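Local coordinates for protein D-galactonate dehydratase family member SEN1436 (PDB 3TW9) that dehydrates D-gluconate to 2-dehydro-3-deoxy-D-gluconate with low activity in vitro, using one magnesium ion per subunit in an enolase-superfamily fold, at residues K35-V48 with I412-G424. Sequence-based numbering, arbitrary orientation.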
loop_
_atom_site.group_PDB
_atom_site.type_symbol
_atom_site.label_atom_id
_atom_site.label_comp_id
_atom_site.label_asym_id
_atom_site.label_seq_id
_atom_site.Cartn_x
_atom_site.Cartn_y
_atom_site.Cartn_z
ATOM N N LYS C 35 1.793 27.664 -7.601
ATOM C CA LYS C 35 2.011 28.046 -8.997
ATOM C C LYS C 35 2.585 26.953 -9.901
ATOM O O LYS C 35 3.259 26.021 -9.444
ATOM C CB LYS C 35 2.859 29.307 -9.089
ATOM C CG LYS C 35 4.317 29.081 -8.842
ATOM C CD LYS C 35 5.128 30.355 -9.031
ATOM C CE LYS C 35 6.353 30.309 -8.137
ATOM N NZ LYS C 35 7.111 31.595 -8.057
ATOM N N THR C 36 2.313 27.104 -11.190
ATOM C CA THR C 36 2.744 26.183 -12.219
ATOM C C THR C 36 3.868 26.840 -12.979
ATOM O O THR C 36 3.674 27.884 -13.596
ATOM C CB THR C 36 1.631 25.838 -13.214
ATOM O OG1 THR C 36 0.507 25.349 -12.496
ATOM C CG2 THR C 36 2.087 24.744 -14.176
ATOM N N ILE C 37 5.037 26.218 -12.921
ATOM C CA ILE C 37 6.194 26.646 -13.705
ATOM C C ILE C 37 6.299 25.826 -14.972
ATOM O O ILE C 37 6.413 24.592 -14.919
ATOM C CB ILE C 37 7.505 26.546 -12.863
ATOM C CG1 ILE C 37 7.353 27.347 -11.561
ATOM C CG2 ILE C 37 8.735 27.009 -13.685
ATOM C CD1 ILE C 37 8.267 26.879 -10.409
ATOM N N LEU C 38 6.221 26.502 -16.117
ATOM C CA LEU C 38 6.364 25.847 -17.401
ATOM C C LEU C 38 7.747 26.107 -18.013
ATOM O O LEU C 38 8.131 27.253 -18.253
ATOM C CB LEU C 38 5.271 26.301 -18.364
ATOM C CG LEU C 38 3.811 25.903 -18.073
ATOM C CD1 LEU C 38 2.993 26.297 -19.280
ATOM C CD2 LEU C 38 3.663 24.423 -17.845
ATOM N N THR C 39 8.484 25.041 -18.287
ATOM C CA THR C 39 9.876 25.175 -18.768
ATOM C C THR C 39 10.254 23.989 -19.668
ATOM O O THR C 39 9.764 22.878 -19.477
ATOM C CB THR C 39 10.875 25.345 -17.567
ATOM O OG1 THR C 39 12.202 25.612 -18.051
ATOM C CG2 THR C 39 10.888 24.104 -16.642
ATOM N N ALA C 40 11.110 24.217 -20.659
ATOM C CA ALA C 40 11.544 23.118 -21.528
ATOM C C ALA C 40 13.079 23.079 -21.754
ATOM O O ALA C 40 13.525 23.148 -22.898
ATOM C CB ALA C 40 10.829 23.209 -22.862
ATOM N N PRO C 41 13.880 22.964 -20.673
ATOM C CA PRO C 41 15.348 22.996 -20.848
ATOM C C PRO C 41 15.929 21.862 -21.690
ATOM O O PRO C 41 17.016 22.014 -22.285
ATOM C CB PRO C 41 15.872 22.891 -19.406
ATOM C CG PRO C 41 14.732 23.225 -18.542
ATOM C CD PRO C 41 13.530 22.726 -19.266
ATOM N N GLY C 42 15.212 20.737 -21.742
ATOM C CA GLY C 42 15.590 19.604 -22.580
ATOM C C GLY C 42 14.906 19.597 -23.926
ATOM O O GLY C 42 14.925 18.584 -24.625
ATOM N N GLY C 43 14.279 20.719 -24.294
ATOM C CA GLY C 43 13.546 20.810 -25.557
ATOM C C GLY C 43 12.220 20.054 -25.537
ATOM O O GLY C 43 11.660 19.740 -26.586
ATOM N N ILE C 44 11.723 19.775 -24.332
ATOM C CA ILE C 44 10.466 19.020 -24.139
ATOM C C ILE C 44 9.668 19.775 -23.062
ATOM O O ILE C 44 10.202 20.057 -21.980
ATOM C CB ILE C 44 10.746 17.563 -23.645
ATOM C CG1 ILE C 44 11.534 16.743 -24.676
ATOM C CG2 ILE C 44 9.417 16.851 -23.326
ATOM C CD1 ILE C 44 12.185 15.479 -24.120
ATOM N N ASP C 45 8.411 20.131 -23.345
ATOM C CA ASP C 45 7.613 20.919 -22.388
ATOM C C ASP C 45 7.411 20.188 -21.056
ATOM O O ASP C 45 6.980 19.035 -21.037
ATOM C CB ASP C 45 6.233 21.253 -22.985
ATOM C CG ASP C 45 6.306 22.248 -24.140
ATOM O OD1 ASP C 45 7.400 22.777 -24.458
ATOM O OD2 ASP C 45 5.245 22.508 -24.724
ATOM N N LEU C 46 7.733 20.870 -19.962
ATOM C CA LEU C 46 7.570 20.352 -18.605
ATOM C C LEU C 46 6.654 21.258 -17.782
ATOM O O LEU C 46 6.607 22.478 -18.008
ATOM C CB LEU C 46 8.922 20.244 -17.885
ATOM C CG LEU C 46 10.108 19.586 -18.585
ATOM C CD1 LEU C 46 11.389 19.734 -17.741
ATOM C CD2 LEU C 46 9.826 18.092 -18.948
ATOM N N ALA C 47 5.923 20.655 -16.842
ATOM C CA ALA C 47 5.188 21.417 -15.828
ATOM C C ALA C 47 5.637 20.983 -14.461
ATOM O O ALA C 47 5.639 19.802 -14.123
ATOM C CB ALA C 47 3.676 21.232 -15.950
ATOM N N VAL C 48 6.042 21.964 -13.674
ATOM C CA VAL C 48 6.449 21.747 -12.314
ATOM C C VAL C 48 5.601 22.656 -11.440
ATOM O O VAL C 48 5.513 23.863 -11.681
ATOM C CB VAL C 48 7.962 22.073 -12.110
ATOM C CG1 VAL C 48 8.316 22.075 -10.624
ATOM C CG2 VAL C 48 8.810 21.084 -12.872
ATOM N N ILE C 412 14.373 23.866 -8.180
ATOM C CA ILE C 412 14.258 24.524 -9.460
ATOM C C ILE C 412 14.724 25.984 -9.337
ATOM O O ILE C 412 14.433 26.657 -8.347
ATOM C CB ILE C 412 12.821 24.433 -10.049
ATOM C CG1 ILE C 412 12.808 24.929 -11.502
ATOM C CG2 ILE C 412 11.787 25.131 -9.140
ATOM C CD1 ILE C 412 11.489 24.670 -12.266
ATOM N N ASP C 413 15.494 26.430 -10.325
ATOM C CA ASP C 413 15.880 27.834 -10.422
ATOM C C ASP C 413 14.910 28.492 -11.388
ATOM O O ASP C 413 14.998 28.297 -12.610
ATOM C CB ASP C 413 17.324 27.950 -10.943
ATOM C CG ASP C 413 17.888 29.372 -10.820
ATOM O OD1 ASP C 413 17.174 30.349 -11.113
ATOM O OD2 ASP C 413 19.062 29.511 -10.432
ATOM N N GLU C 414 13.995 29.281 -10.836
ATOM C CA GLU C 414 12.936 29.916 -11.617
ATOM C C GLU C 414 13.438 30.897 -12.672
ATOM O O GLU C 414 12.883 30.959 -13.768
ATOM C CB GLU C 414 11.969 30.591 -10.670
ATOM C CG GLU C 414 11.226 29.598 -9.798
ATOM C CD GLU C 414 10.101 30.239 -9.057
ATOM O OE1 GLU C 414 9.256 30.892 -9.709
ATOM O OE2 GLU C 414 10.070 30.098 -7.821
ATOM N N ALA C 415 14.490 31.653 -12.353
ATOM C CA ALA C 415 15.100 32.557 -13.344
ATOM C C ALA C 415 15.687 31.795 -14.531
ATOM O O ALA C 415 15.494 32.185 -15.680
ATOM C CB ALA C 415 16.147 33.462 -12.701
ATOM N N LYS C 416 16.373 30.690 -14.255
ATOM C CA LYS C 416 16.925 29.836 -15.320
ATOM C C LYS C 416 15.833 29.089 -16.128
ATOM O O LYS C 416 15.925 28.970 -17.355
ATOM C CB LYS C 416 17.972 28.878 -14.747
ATOM C CG LYS C 416 19.229 29.598 -14.231
ATOM C CD LYS C 416 20.195 28.638 -13.566
ATOM C CE LYS C 416 21.484 29.340 -13.127
ATOM N NZ LYS C 416 22.459 28.407 -12.504
ATOM N N ALA C 417 14.799 28.632 -15.428
ATOM C CA ALA C 417 13.636 27.976 -16.057
ATOM C C ALA C 417 12.931 28.854 -17.084
ATOM O O ALA C 417 12.538 28.371 -18.155
ATOM C CB ALA C 417 12.649 27.523 -14.980
ATOM N N ALA C 418 12.810 30.148 -16.768
ATOM C CA ALA C 418 12.149 31.142 -17.628
ATOM C C ALA C 418 12.851 31.358 -18.970
ATOM O O ALA C 418 12.233 31.842 -19.932
ATOM C CB ALA C 418 12.006 32.473 -16.872
ATOM N N LYS C 419 14.125 30.953 -19.036
ATOM C CA LYS C 419 14.932 31.067 -20.249
ATOM C C LYS C 419 14.568 30.035 -21.303
ATOM O O LYS C 419 14.943 30.183 -22.471
ATOM C CB LYS C 419 16.415 30.951 -19.908
ATOM C CG LYS C 419 16.949 32.105 -19.054
ATOM C CD LYS C 419 18.283 31.745 -18.390
ATOM C CE LYS C 419 19.358 31.310 -19.391
ATOM N NZ LYS C 419 20.405 30.453 -18.750
ATOM N N TYR C 420 13.834 28.990 -20.891
ATOM C CA TYR C 420 13.385 27.935 -21.804
ATOM C C TYR C 420 11.855 27.846 -21.837
ATOM O O TYR C 420 11.278 26.926 -21.233
ATOM C CB TYR C 420 13.979 26.565 -21.391
ATOM C CG TYR C 420 15.473 26.615 -21.139
ATOM C CD1 TYR C 420 16.384 26.515 -22.196
ATOM C CD2 TYR C 420 15.970 26.792 -19.850
ATOM C CE1 TYR C 420 17.760 26.573 -21.963
ATOM C CE2 TYR C 420 17.343 26.852 -19.608
ATOM C CZ TYR C 420 18.221 26.748 -20.669
ATOM O OH TYR C 420 19.573 26.809 -20.422
ATOM N N PRO C 421 11.183 28.790 -22.543
ATOM C CA PRO C 421 9.720 28.730 -22.566
ATOM C C PRO C 421 9.217 27.507 -23.326
ATOM O O PRO C 421 9.902 26.976 -24.207
ATOM C CB PRO C 421 9.321 30.030 -23.278
ATOM C CG PRO C 421 10.487 30.364 -24.129
ATOM C CD PRO C 421 11.697 29.912 -23.357
ATOM N N CYS C 422 8.041 27.029 -22.936
ATOM C CA CYS C 422 7.410 25.892 -23.612
ATOM C C CYS C 422 6.956 26.238 -25.031
ATOM O O CYS C 422 6.692 27.394 -25.349
ATOM C CB CYS C 422 6.244 25.335 -22.775
ATOM S SG CYS C 422 6.750 24.427 -21.308
ATOM N N GLU C 423 6.868 25.209 -25.868
ATOM C CA GLU C 423 6.672 25.376 -27.293
ATOM C C GLU C 423 5.230 25.076 -27.698
ATOM O O GLU C 423 4.700 25.700 -28.615
ATOM C CB GLU C 423 7.676 24.470 -28.017
ATOM C CG GLU C 423 7.373 24.087 -29.458
ATOM C CD GLU C 423 8.266 22.956 -29.948
ATOM O OE1 GLU C 423 7.752 22.038 -30.619
ATOM O OE2 GLU C 423 9.481 22.981 -29.650
ATOM N N GLY C 424 4.591 24.129 -27.013
ATOM C CA GLY C 424 3.267 23.659 -27.431
ATOM C C GLY C 424 3.332 22.960 -28.779
ATOM O O GLY C 424 4.336 22.328 -29.108
HETATM O O HOH W 1 6.751 28.545 -20.854
HETATM O O HOH W 2 5.244 20.509 -27.260
#
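A chi1 of -174° swings the Thr39 hydroxyl away from its backbone N and over to Ala417 O, while CG of Asp45, anti to its own carbonyl carbon (chi1 -69°), carries the carboxylate to the backbone of Glu423 and Gly424. Together they illustrate how a beta hairpin can hold a late, mostly loop segment largely through side chains that bond main-chain atoms, with one direct backbone bond. Thr39 OG1 donates to Ala417 O at 2.8 Å, a carbonyl that also accepts from Tyr420 N. Ala40 N donates a backbone hydrogen bond to Tyr420 O at 2.8 Å, and next to it Pro41 sets its CA over one face of the Tyr420 ring, a CH-pi contact 4.0 Å from the centroid. Further along, the Asp45 carboxylate grips two successive amides, OD1 taking Glu423 N and OD2 taking Gly424 N through its syn lone pair, each at 2.9 Å; this two-point hold fixes its rotation. Between these anchors Cys422 SG lies against Leu38 CB at 3.8 Å. At the other end Ile37 CG2 and Ile412 CD1 meet tip to tip, beside a salt bridge from Lys35 NZ to Glu414 OE1 (2.8 Å); Glu414 OE2 pairs with Lys50. As in the enolase superfamily, where late parts of the chain complete the N-terminal capping domain, segment 412-424 joins antiparallel strands 31-39 and 46-53, with helix 70-85 packing on Leu38 and helix 383-388 on Pro41, Ala417 and Tyr420.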